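Local coordinates for metallo-carboxypeptidase (Pseudomonas aeruginosa, PDB 4A39), which is a zinc-dependent peptidase of the M14 family, probably a carboxypeptidase that trims residues from the C-terminal ends of its substrates, at residues Arg35-Ile40 with Thr68-Gly73; Gln50-Lys55 with Phe120-Pro125; Tyr84-Ser89 with Phe96-Gln101. All coordinates share one frame; numbering follows the deposited sequence.

Contact 1 of 3, residues Arg35-Ile40 with Thr68-Gly73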
loop_
_atom_site.group_PDB
_atom_site.type_symbol
_atom_site.label_atom_id
_atom_site.label_comp_id
_atom_site.label_asym_id
_atom_site.label_seq_id
_atom_site.Cartn_x
_atom_site.Cartn_y
_atom_site.Cartn_z
ATOM N N ARG A 35 -31.987 -1.255 -6.027
ATOM C CA ARG A 35 -31.926 -0.070 -5.172
ATOM C C ARG A 35 -31.164 -0.331 -3.877
ATOM O O ARG A 35 -31.581 0.114 -2.806
ATOM C CB ARG A 35 -33.351 0.412 -4.841
ATOM C CG ARG A 35 -34.212 0.752 -6.065
ATOM C CD ARG A 35 -33.871 2.130 -6.626
ATOM N NE ARG A 35 -34.745 2.532 -7.730
ATOM C CZ ARG A 35 -34.579 2.168 -8.997
ATOM N NH1 ARG A 35 -33.564 1.389 -9.349
ATOM N NH2 ARG A 35 -35.431 2.592 -9.920
ATOM N N ILE A 36 -30.058 -1.059 -3.951
ATOM C CA ILE A 36 -29.260 -1.365 -2.767
ATOM C C ILE A 36 -28.532 -0.091 -2.325
ATOM O O ILE A 36 -27.770 0.487 -3.092
ATOM C CB ILE A 36 -28.250 -2.485 -3.073
ATOM C CG1 ILE A 36 -29.005 -3.727 -3.559
ATOM C CG2 ILE A 36 -27.431 -2.823 -1.824
ATOM C CD1 ILE A 36 -28.118 -4.793 -4.175
ATOM N N ARG A 37 -28.779 0.340 -1.089
ATOM C CA ARG A 37 -28.176 1.561 -0.557
ATOM C C ARG A 37 -27.242 1.222 0.593
ATOM O O ARG A 37 -27.632 0.528 1.526
ATOM C CB ARG A 37 -29.274 2.512 -0.055
ATOM C CG ARG A 37 -30.385 2.789 -1.060
ATOM C CD ARG A 37 -29.913 3.634 -2.228
ATOM N NE ARG A 37 -29.743 5.040 -1.866
ATOM C CZ ARG A 37 -29.417 5.996 -2.728
ATOM N NH1 ARG A 37 -29.226 5.699 -4.008
ATOM N NH2 ARG A 37 -29.283 7.250 -2.315
ATOM N N LEU A 38 -26.013 1.729 0.521
ATOM C CA LEU A 38 -25.002 1.472 1.541
ATOM C C LEU A 38 -24.210 2.741 1.824
ATOM O O LEU A 38 -24.212 3.673 1.024
ATOM C CB LEU A 38 -24.021 0.401 1.051
ATOM C CG LEU A 38 -24.602 -0.915 0.539
ATOM C CD1 LEU A 38 -23.530 -1.665 -0.236
ATOM C CD2 LEU A 38 -25.124 -1.743 1.703
ATOM N N ALA A 39 -23.529 2.766 2.967
ATOM C CA ALA A 39 -22.696 3.907 3.339
ATOM C C ALA A 39 -21.332 3.413 3.819
ATOM O O ALA A 39 -21.220 2.339 4.414
ATOM C CB ALA A 39 -23.366 4.727 4.436
ATOM N N ILE A 40 -20.296 4.196 3.545
ATOM C CA ILE A 40 -18.949 3.848 3.968
ATOM C C ILE A 40 -18.800 4.324 5.411
ATOM O O ILE A 40 -19.319 5.381 5.791
ATOM C CB ILE A 40 -17.892 4.526 3.059
ATOM C CG1 ILE A 40 -18.158 4.146 1.598
ATOM C CG2 ILE A 40 -16.482 4.083 3.461
ATOM C CD1 ILE A 40 -17.261 4.865 0.595
ATOM N N THR A 68 -25.237 1.380 -4.496
ATOM C CA THR A 68 -24.920 2.795 -4.368
ATOM C C THR A 68 -24.289 3.082 -3.010
ATOM O O THR A 68 -24.839 2.706 -1.977
ATOM C CB THR A 68 -26.172 3.699 -4.481
ATOM O OG1 THR A 68 -26.736 3.590 -5.794
ATOM C CG2 THR A 68 -25.790 5.160 -4.212
ATOM N N LEU A 69 -23.121 3.717 -3.022
ATOM C CA LEU A 69 -22.462 4.117 -1.783
ATOM C C LEU A 69 -22.914 5.572 -1.690
ATOM O O LEU A 69 -22.309 6.468 -2.279
ATOM C CB LEU A 69 -20.939 4.004 -1.913
ATOM C CG LEU A 69 -20.441 2.601 -2.279
ATOM C CD1 LEU A 69 -18.922 2.547 -2.146
ATOM C CD2 LEU A 69 -21.090 1.567 -1.360
ATOM N N VAL A 70 -24.005 5.780 -0.959
ATOM C CA VAL A 70 -24.636 7.089 -0.820
ATOM C C VAL A 70 -23.818 8.243 -0.258
ATOM O O VAL A 70 -24.115 9.404 -0.554
ATOM C CB VAL A 70 -25.935 6.987 0.014
ATOM C CG1 VAL A 70 -26.838 5.905 -0.557
ATOM C CG2 VAL A 70 -25.603 6.711 1.472
ATOM N N ASN A 71 -22.795 7.949 0.540
ATOM C CA ASN A 71 -22.001 9.023 1.126
ATOM C C ASN A 71 -20.615 9.188 0.507
ATOM O O ASN A 71 -19.727 9.795 1.100
ATOM C CB ASN A 71 -21.900 8.837 2.648
ATOM C CG ASN A 71 -21.161 7.572 3.045
ATOM O OD1 ASN A 71 -20.983 6.660 2.237
ATOM N ND2 ASN A 71 -20.739 7.508 4.311
ATOM N N ALA A 72 -20.442 8.664 -0.701
ATOM C CA ALA A 72 -19.161 8.773 -1.398
ATOM C C ALA A 72 -18.755 10.244 -1.553
ATOM O O ALA A 72 -17.573 10.581 -1.526
ATOM C CB ALA A 72 -19.257 8.100 -2.771
ATOM N N GLY A 73 -19.742 11.120 -1.706
ATOM C CA GLY A 73 -19.446 12.535 -1.861
ATOM C C GLY A 73 -18.769 13.173 -0.657
ATOM O O GLY A 73 -18.155 14.234 -0.785
HETATM O O HOH W 1 -28.591 1.754 -5.512
#
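R37 lays its guanidinium group over the tip of V70, with CG1 of V70 only 3.3 Å from NH2 of R37 and set toward the rim of the planar group. The two side chains cross at about a right angle, whereas T68 lies alongside R37 and points the same way, its CG2 close to NH1. Successive bends at chi2 (-70°) and chi3 (-75°) fold the arginine back across the neighbouring strand, where NH1 also forms a salt bridge with D105.

L38 and L69 project from the other face. The CB of L38 meets CD2 of L69, and CD1 of L69 reaches CD1 of I40 at 4.0 Å. Beyond the paired residues N71 takes over with its amide, which grips the backbone of I40 twice: I40 N donates to OD1 of N71 at 2.9 Å, nearly straight at 171°, and ND2 of N71 donates to O of I40 at 3.0 Å, in the carbonyl plane and on a lone pair. Both bonds together should hold the amide against rotation. At the opposite end a water bridges O of I36 and OG1 of T68, beside a weak bond from T68 N to I36 O.

L38 N to T68 O and V70 N to L38 O complete a parallel strand pair, a parallel step within the otherwise antiparallel sheet of the N-terminal domain, with strand 65-69 leaving the pair through a type I turn from L69 to A72.

Contact 2 of 3, residues Gln50-Lys55 with Phe120-Pro125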
loop_
_atom_site.group_PDB
_atom_site.type_symbol
_atom_site.label_atom_id
_atom_site.label_comp_id
_atom_site.label_asym_id
_atom_site.label_seq_id
_atom_site.Cartn_x
_atom_site.Cartn_y
_atom_site.Cartn_z
ATOM N N GLN A 50 -13.029 6.057 2.746
ATOM C CA GLN A 50 -13.003 5.860 1.300
ATOM C C GLN A 50 -13.000 4.354 1.060
ATOM O O GLN A 50 -13.737 3.854 0.215
ATOM C CB GLN A 50 -11.760 6.489 0.665
ATOM C CG GLN A 50 -11.800 6.476 -0.865
ATOM C CD GLN A 50 -12.035 7.852 -1.474
ATOM O OE1 GLN A 50 -12.402 8.803 -0.784
ATOM N NE2 GLN A 50 -11.826 7.956 -2.785
ATOM N N TRP A 51 -12.165 3.641 1.813
ATOM C CA TRP A 51 -12.075 2.187 1.707
ATOM C C TRP A 51 -13.378 1.523 2.144
ATOM O O TRP A 51 -13.988 1.925 3.131
ATOM C CB TRP A 51 -10.910 1.660 2.569
ATOM C CG TRP A 51 -10.945 0.168 2.799
ATOM C CD1 TRP A 51 -11.569 -0.492 3.824
ATOM C CD2 TRP A 51 -10.387 -0.845 1.950
ATOM N NE1 TRP A 51 -11.437 -1.850 3.661
ATOM C CE2 TRP A 51 -10.719 -2.096 2.518
ATOM C CE3 TRP A 51 -9.645 -0.819 0.760
ATOM C CZ2 TRP A 51 -10.333 -3.312 1.937
ATOM C CZ3 TRP A 51 -9.261 -2.029 0.181
ATOM C CH2 TRP A 51 -9.607 -3.257 0.772
ATOM N N PHE A 52 -13.811 0.526 1.380
ATOM C CA PHE A 52 -15.018 -0.229 1.700
ATOM C C PHE A 52 -14.731 -1.685 1.367
ATOM O O PHE A 52 -13.868 -1.979 0.542
ATOM C CB PHE A 52 -16.228 0.289 0.898
ATOM C CG PHE A 52 -16.085 0.162 -0.597
ATOM C CD1 PHE A 52 -16.442 -1.013 -1.252
ATOM C CD2 PHE A 52 -15.612 1.232 -1.350
ATOM C CE1 PHE A 52 -16.332 -1.120 -2.640
ATOM C CE2 PHE A 52 -15.496 1.140 -2.735
ATOM C CZ PHE A 52 -15.857 -0.042 -3.384
ATOM N N HIS A 53 -15.441 -2.589 2.030
ATOM C CA HIS A 53 -15.263 -4.021 1.822
ATOM C C HIS A 53 -16.439 -4.723 2.490
ATOM O O HIS A 53 -16.608 -4.646 3.704
ATOM C CB HIS A 53 -13.937 -4.472 2.456
ATOM C CG HIS A 53 -13.619 -5.923 2.256
ATOM N ND1 HIS A 53 -12.557 -6.539 2.883
ATOM C CD2 HIS A 53 -14.216 -6.878 1.503
ATOM C CE1 HIS A 53 -12.514 -7.811 2.528
ATOM N NE2 HIS A 53 -13.510 -8.043 1.690
ATOM N N PHE A 54 -17.261 -5.400 1.696
ATOM C CA PHE A 54 -18.415 -6.100 2.241
ATOM C C PHE A 54 -18.772 -7.348 1.456
ATOM O O PHE A 54 -18.336 -7.533 0.318
ATOM C CB PHE A 54 -19.645 -5.177 2.307
ATOM C CG PHE A 54 -20.069 -4.617 0.974
ATOM C CD1 PHE A 54 -19.507 -3.440 0.488
ATOM C CD2 PHE A 54 -21.041 -5.264 0.208
ATOM C CE1 PHE A 54 -19.908 -2.911 -0.741
ATOM C CE2 PHE A 54 -21.447 -4.743 -1.023
ATOM C CZ PHE A 54 -20.878 -3.563 -1.497
ATOM N N LYS A 55 -19.568 -8.210 2.080
ATOM C CA LYS A 55 -20.004 -9.448 1.451
ATOM C C LYS A 55 -21.519 -9.450 1.286
ATOM O O LYS A 55 -22.250 -8.961 2.150
ATOM C CB LYS A 55 -19.593 -10.660 2.297
ATOM C CG LYS A 55 -18.094 -10.882 2.410
ATOM C CD LYS A 55 -17.797 -12.199 3.118
ATOM C CE LYS A 55 -16.310 -12.383 3.356
ATOM N NZ LYS A 55 -16.016 -13.672 4.048
ATOM N N PHE A 120 -17.341 -7.238 -2.429
ATOM C CA PHE A 120 -16.918 -6.021 -3.118
ATOM C C PHE A 120 -15.919 -5.310 -2.217
ATOM O O PHE A 120 -16.045 -5.348 -0.988
ATOM C CB PHE A 120 -18.093 -5.067 -3.387
ATOM C CG PHE A 120 -19.071 -5.569 -4.403
ATOM C CD1 PHE A 120 -18.882 -5.294 -5.753
ATOM C CD2 PHE A 120 -20.192 -6.295 -4.016
ATOM C CE1 PHE A 120 -19.794 -5.728 -6.702
ATOM C CE2 PHE A 120 -21.113 -6.733 -4.958
ATOM C CZ PHE A 120 -20.913 -6.448 -6.305
ATOM N N ALA A 121 -14.921 -4.678 -2.825
ATOM C CA ALA A 121 -13.920 -3.945 -2.060
ATOM C C ALA A 121 -13.338 -2.814 -2.894
ATOM O O ALA A 121 -13.473 -2.804 -4.118
ATOM C CB ALA A 121 -12.807 -4.880 -1.593
ATOM N N TYR A 122 -12.691 -1.864 -2.229
ATOM C CA TYR A 122 -12.100 -0.718 -2.915
ATOM C C TYR A 122 -10.844 -1.159 -3.667
ATOM O O TYR A 122 -10.460 -0.553 -4.674
ATOM C CB TYR A 122 -11.794 0.386 -1.895
ATOM C CG TYR A 122 -11.386 1.721 -2.484
ATOM C CD1 TYR A 122 -11.948 2.191 -3.678
ATOM C CD2 TYR A 122 -10.462 2.533 -1.827
ATOM C CE1 TYR A 122 -11.597 3.436 -4.201
ATOM C CE2 TYR A 122 -10.104 3.777 -2.341
ATOM C CZ TYR A 122 -10.672 4.222 -3.526
ATOM O OH TYR A 122 -10.312 5.454 -4.037
ATOM N N PHE A 123 -10.207 -2.210 -3.162
ATOM C CA PHE A 123 -9.028 -2.807 -3.792
ATOM C C PHE A 123 -8.924 -4.236 -3.266
ATOM O O PHE A 123 -9.469 -4.545 -2.207
ATOM C CB PHE A 123 -7.738 -2.049 -3.444
ATOM C CG PHE A 123 -6.575 -2.404 -4.339
ATOM C CD1 PHE A 123 -6.438 -1.807 -5.589
ATOM C CD2 PHE A 123 -5.645 -3.365 -3.950
ATOM C CE1 PHE A 123 -5.392 -2.167 -6.438
ATOM C CE2 PHE A 123 -4.594 -3.731 -4.794
ATOM C CZ PHE A 123 -4.470 -3.131 -6.038
ATOM N N GLU A 124 -8.235 -5.108 -3.999
ATOM C CA GLU A 124 -8.056 -6.496 -3.568
ATOM C C GLU A 124 -7.455 -6.457 -2.156
ATOM O O GLU A 124 -6.309 -6.059 -1.980
ATOM C CB GLU A 124 -7.115 -7.216 -4.541
ATOM C CG GLU A 124 -6.975 -8.708 -4.291
ATOM C CD GLU A 124 -6.263 -9.435 -5.420
ATOM O OE1 GLU A 124 -5.849 -8.784 -6.406
ATOM O OE2 GLU A 124 -6.120 -10.669 -5.316
ATOM N N PRO A 125 -8.220 -6.889 -1.135
ATOM C CA PRO A 125 -7.768 -6.885 0.264
ATOM C C PRO A 125 -6.610 -7.794 0.652
ATOM O O PRO A 125 -6.441 -8.881 0.095
ATOM C CB PRO A 125 -9.033 -7.252 1.048
ATOM C CG PRO A 125 -10.159 -6.941 0.102
ATOM C CD PRO A 125 -9.605 -7.381 -1.221
#
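W51 overlaps the turn after strand 118-121 with the six-membered end of its indole: CE3 of W51 packs on CB of Y122 at 3.6 Å, while P125 CG lies at the ring edge, near its plane. P125 serves a second ring too, its CG sitting over the face of the H53 imidazole, 3.8 Å from the centroid.

Two phenylalanines receive CH-pi contacts from segment 120-125: CB of F120, in the strand, lies over F54, 4.0 Å from the F54 centroid, and CB of Y122, just beyond it, over F52. Chi1 values near +60° in both F52 and F54 set each ring between its own backbone N and carbonyl carbon, leaning toward segment 120-125. The F54 and F120 rings are tilted by 30° and slid apart, barely overlapping.

Backbone bonds pair F54 with F120 in both directions, and Y122 N donates to F52 O. At the far end NE2 of Q50 donates to OH of Y122 at 3.2 Å, the hydroxyl lying close to the amide plane. The side chain of Y122, stacked on F351, is about 11 Å from the zinc ion.

Ring faces, CH-pi contacts and backbone bonds thus probably hold these largely buried segments together, while S22 binds W51 NE1 and H53 ND1, and S75 and Y77 bind Q50 OE1.

Contact 3 of 3, residues Tyr84-Ser89 with Phe96-Gln101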
loop_
_atom_site.group_PDB
_atom_site.type_symbol
_atom_site.label_atom_id
_atom_site.label_comp_id
_atom_site.label_asym_id
_atom_site.label_seq_id
_atom_site.Cartn_x
_atom_site.Cartn_y
_atom_site.Cartn_z
ATOM N N TYR A 84 -13.300 5.566 -11.437
ATOM C CA TYR A 84 -13.009 4.406 -10.600
ATOM C C TYR A 84 -14.055 3.308 -10.759
ATOM O O TYR A 84 -15.258 3.572 -10.736
ATOM C CB TYR A 84 -12.937 4.805 -9.124
ATOM C CG TYR A 84 -12.859 3.605 -8.208
ATOM C CD1 TYR A 84 -11.665 2.908 -8.038
ATOM C CD2 TYR A 84 -14.007 3.104 -7.595
ATOM C CE1 TYR A 84 -11.618 1.725 -7.288
ATOM C CE2 TYR A 84 -13.973 1.931 -6.847
ATOM C CZ TYR A 84 -12.780 1.245 -6.702
ATOM O OH TYR A 84 -12.767 0.068 -5.994
ATOM N N GLN A 85 -13.581 2.075 -10.909
ATOM C CA GLN A 85 -14.454 0.915 -11.046
ATOM C C GLN A 85 -14.241 0.019 -9.829
ATOM O O GLN A 85 -13.110 -0.364 -9.531
ATOM C CB GLN A 85 -14.110 0.128 -12.317
ATOM C CG GLN A 85 -14.148 0.940 -13.611
ATOM C CD GLN A 85 -15.499 1.579 -13.873
ATOM O OE1 GLN A 85 -15.688 2.780 -13.661
ATOM N NE2 GLN A 85 -16.449 0.777 -14.330
ATOM N N ALA A 86 -15.326 -0.305 -9.127
ATOM C CA ALA A 86 -15.260 -1.158 -7.941
ATOM C C ALA A 86 -14.768 -2.562 -8.280
ATOM O O ALA A 86 -14.939 -3.031 -9.402
ATOM C CB ALA A 86 -16.632 -1.244 -7.286
ATOM N N VAL A 87 -14.168 -3.229 -7.296
ATOM C CA VAL A 87 -13.656 -4.578 -7.488
ATOM C C VAL A 87 -14.570 -5.571 -6.773
ATOM O O VAL A 87 -15.133 -5.266 -5.719
ATOM C CB VAL A 87 -12.222 -4.711 -6.924
ATOM C CG1 VAL A 87 -11.517 -5.884 -7.568
ATOM C CG2 VAL A 87 -11.447 -3.420 -7.157
ATOM N N ALA A 88 -14.714 -6.759 -7.350
ATOM C CA ALA A 88 -15.571 -7.788 -6.773
ATOM C C ALA A 88 -14.935 -9.164 -6.905
ATOM O O ALA A 88 -13.989 -9.350 -7.669
ATOM C CB ALA A 88 -16.928 -7.777 -7.464
ATOM N N SER A 89 -15.460 -10.128 -6.153
ATOM C CA SER A 89 -14.958 -11.495 -6.202
ATOM C C SER A 89 -15.971 -12.478 -5.637
ATOM O O SER A 89 -16.603 -12.211 -4.619
ATOM C CB SER A 89 -13.659 -11.616 -5.409
ATOM O OG SER A 89 -13.222 -12.964 -5.383
ATOM N N PHE A 96 -12.332 -9.084 -9.884
ATOM C CA PHE A 96 -12.647 -8.443 -11.157
ATOM C C PHE A 96 -13.350 -7.098 -10.984
ATOM O O PHE A 96 -14.059 -6.878 -10.005
ATOM C CB PHE A 96 -13.533 -9.362 -12.003
ATOM C CG PHE A 96 -14.771 -9.846 -11.288
ATOM C CD1 PHE A 96 -14.738 -10.993 -10.498
ATOM C CD2 PHE A 96 -15.973 -9.159 -11.420
ATOM C CE1 PHE A 96 -15.891 -11.451 -9.852
ATOM C CE2 PHE A 96 -17.127 -9.605 -10.780
ATOM C CZ PHE A 96 -17.088 -10.754 -9.996
ATOM N N ARG A 97 -13.147 -6.205 -11.946
ATOM C CA ARG A 97 -13.765 -4.882 -11.904
ATOM C C ARG A 97 -15.193 -4.951 -12.446
ATOM O O ARG A 97 -15.496 -5.769 -13.321
ATOM C CB ARG A 97 -12.942 -3.895 -12.744
ATOM C CG ARG A 97 -11.507 -3.682 -12.256
ATOM C CD ARG A 97 -11.441 -2.746 -11.050
ATOM N NE ARG A 97 -10.078 -2.670 -10.520
ATOM C CZ ARG A 97 -9.599 -1.640 -9.826
ATOM N NH1 ARG A 97 -10.367 -0.588 -9.572
ATOM N NH2 ARG A 97 -8.347 -1.662 -9.382
ATOM N N VAL A 98 -16.064 -4.096 -11.919
ATOM C CA VAL A 98 -17.457 -4.045 -12.353
ATOM C C VAL A 98 -17.826 -2.629 -12.791
ATOM O O VAL A 98 -17.262 -1.651 -12.305
ATOM C CB VAL A 98 -18.418 -4.488 -11.223
ATOM C CG1 VAL A 98 -18.201 -5.964 -10.905
ATOM C CG2 VAL A 98 -18.192 -3.634 -9.977
ATOM N N PRO A 99 -18.779 -2.505 -13.727
ATOM C CA PRO A 99 -19.221 -1.199 -14.227
ATOM C C PRO A 99 -19.592 -0.256 -13.085
ATOM O O PRO A 99 -20.436 -0.585 -12.247
ATOM C CB PRO A 99 -20.424 -1.555 -15.099
ATOM C CG PRO A 99 -20.054 -2.897 -15.638
ATOM C CD PRO A 99 -19.481 -3.600 -14.420
ATOM N N SER A 100 -18.968 0.916 -13.060
ATOM C CA SER A 100 -19.229 1.891 -12.006
ATOM C C SER A 100 -19.356 3.305 -12.563
ATOM O O SER A 100 -18.759 3.631 -13.589
ATOM C CB SER A 100 -18.094 1.853 -10.977
ATOM O OG SER A 100 -17.844 0.524 -10.551
ATOM N N GLN A 101 -20.147 4.135 -11.884
ATOM C CA GLN A 101 -20.340 5.528 -12.282
ATOM C C GLN A 101 -20.382 6.370 -11.013
ATOM O O GLN A 101 -20.662 5.855 -9.929
ATOM C CB GLN A 101 -21.659 5.721 -13.034
ATOM C CG GLN A 101 -21.959 4.708 -14.122
ATOM C CD GLN A 101 -22.508 3.407 -13.572
ATOM O OE1 GLN A 101 -23.356 3.408 -12.672
ATOM N NE2 GLN A 101 -22.046 2.292 -14.123
#
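A88 and F96 form the hydrogen-bonded pair of an antiparallel beta hairpin, strands 87-89 and 96-103. A88 N donates to F96 O at 2.7 Å and F96 N returns a bond to A88 O. The F96 ring folds back over its partner because chi1 of 53° places CG between the backbone N and the carbonyl carbon; CB of A88 then lies over the ring face, 4.2 Å from the centroid, and A88 O also sits over a face, toward the rim. V98 extends this packing, its CG1 touching CB of A88 and its CG2 meeting CB of A86 at 3.9 Å. F109 of the next strand packs against both A86 and V98, which are buried here, while F96 at the end of the face remains partly exposed.

R97 occupies the other face, with V87. CG2 of V87 stands over the centre of the guanidinium group, 3.6 Å above its plane, and NH1 of R97 donates to O of Q85 at 2.8 Å in the carbonyl plane. The same nitrogen passes the Y84 ring at CE1, the ring and guanidinium planes being 66° apart. Elsewhere NE bonds to T362 O and NH2 to the carbonyls of F351 and W364; this set of carbonyls should restrict the rotation of the guanidinium group and ties the hairpin to the segment following strand 343-350.

The side bordering solvent is looser. There the regular pairing gives way after V98 N to A86 O, P99 is exposed and adds little, and the partly exposed Q85 leans across the chain near S100. A hydroxyl takes the place of a main-chain partner: OG of S100 accepts from A86 N at 3.0 Å, with an N-H...O angle of 163°, and donates to V98 O from above its carbonyl plane.

How the contacts relate
All three contacts lie in the N-terminal domain and belong to one mixed sheet. Contact 1 joins strands 36-39 and 65-69 toward one end, contact 2 pairs 53-57 with 118-121, and contact 3 pairs 87-89 with 96-103. Centres of contacts 1 and 2 are 13 Å apart, and their segments alternate along the chain; L69 CD1 packs on F52 CD2. Contact 3 falls between the two halves of contact 2 in sequence, with centres 10 Å apart, and the neighbouring strands 118-121 and 87-89 join them. Contacts 1 and 3 do not touch. Y84 OH and Y122 O probably bond where contacts 2 and 3 approach the zinc-binding domain.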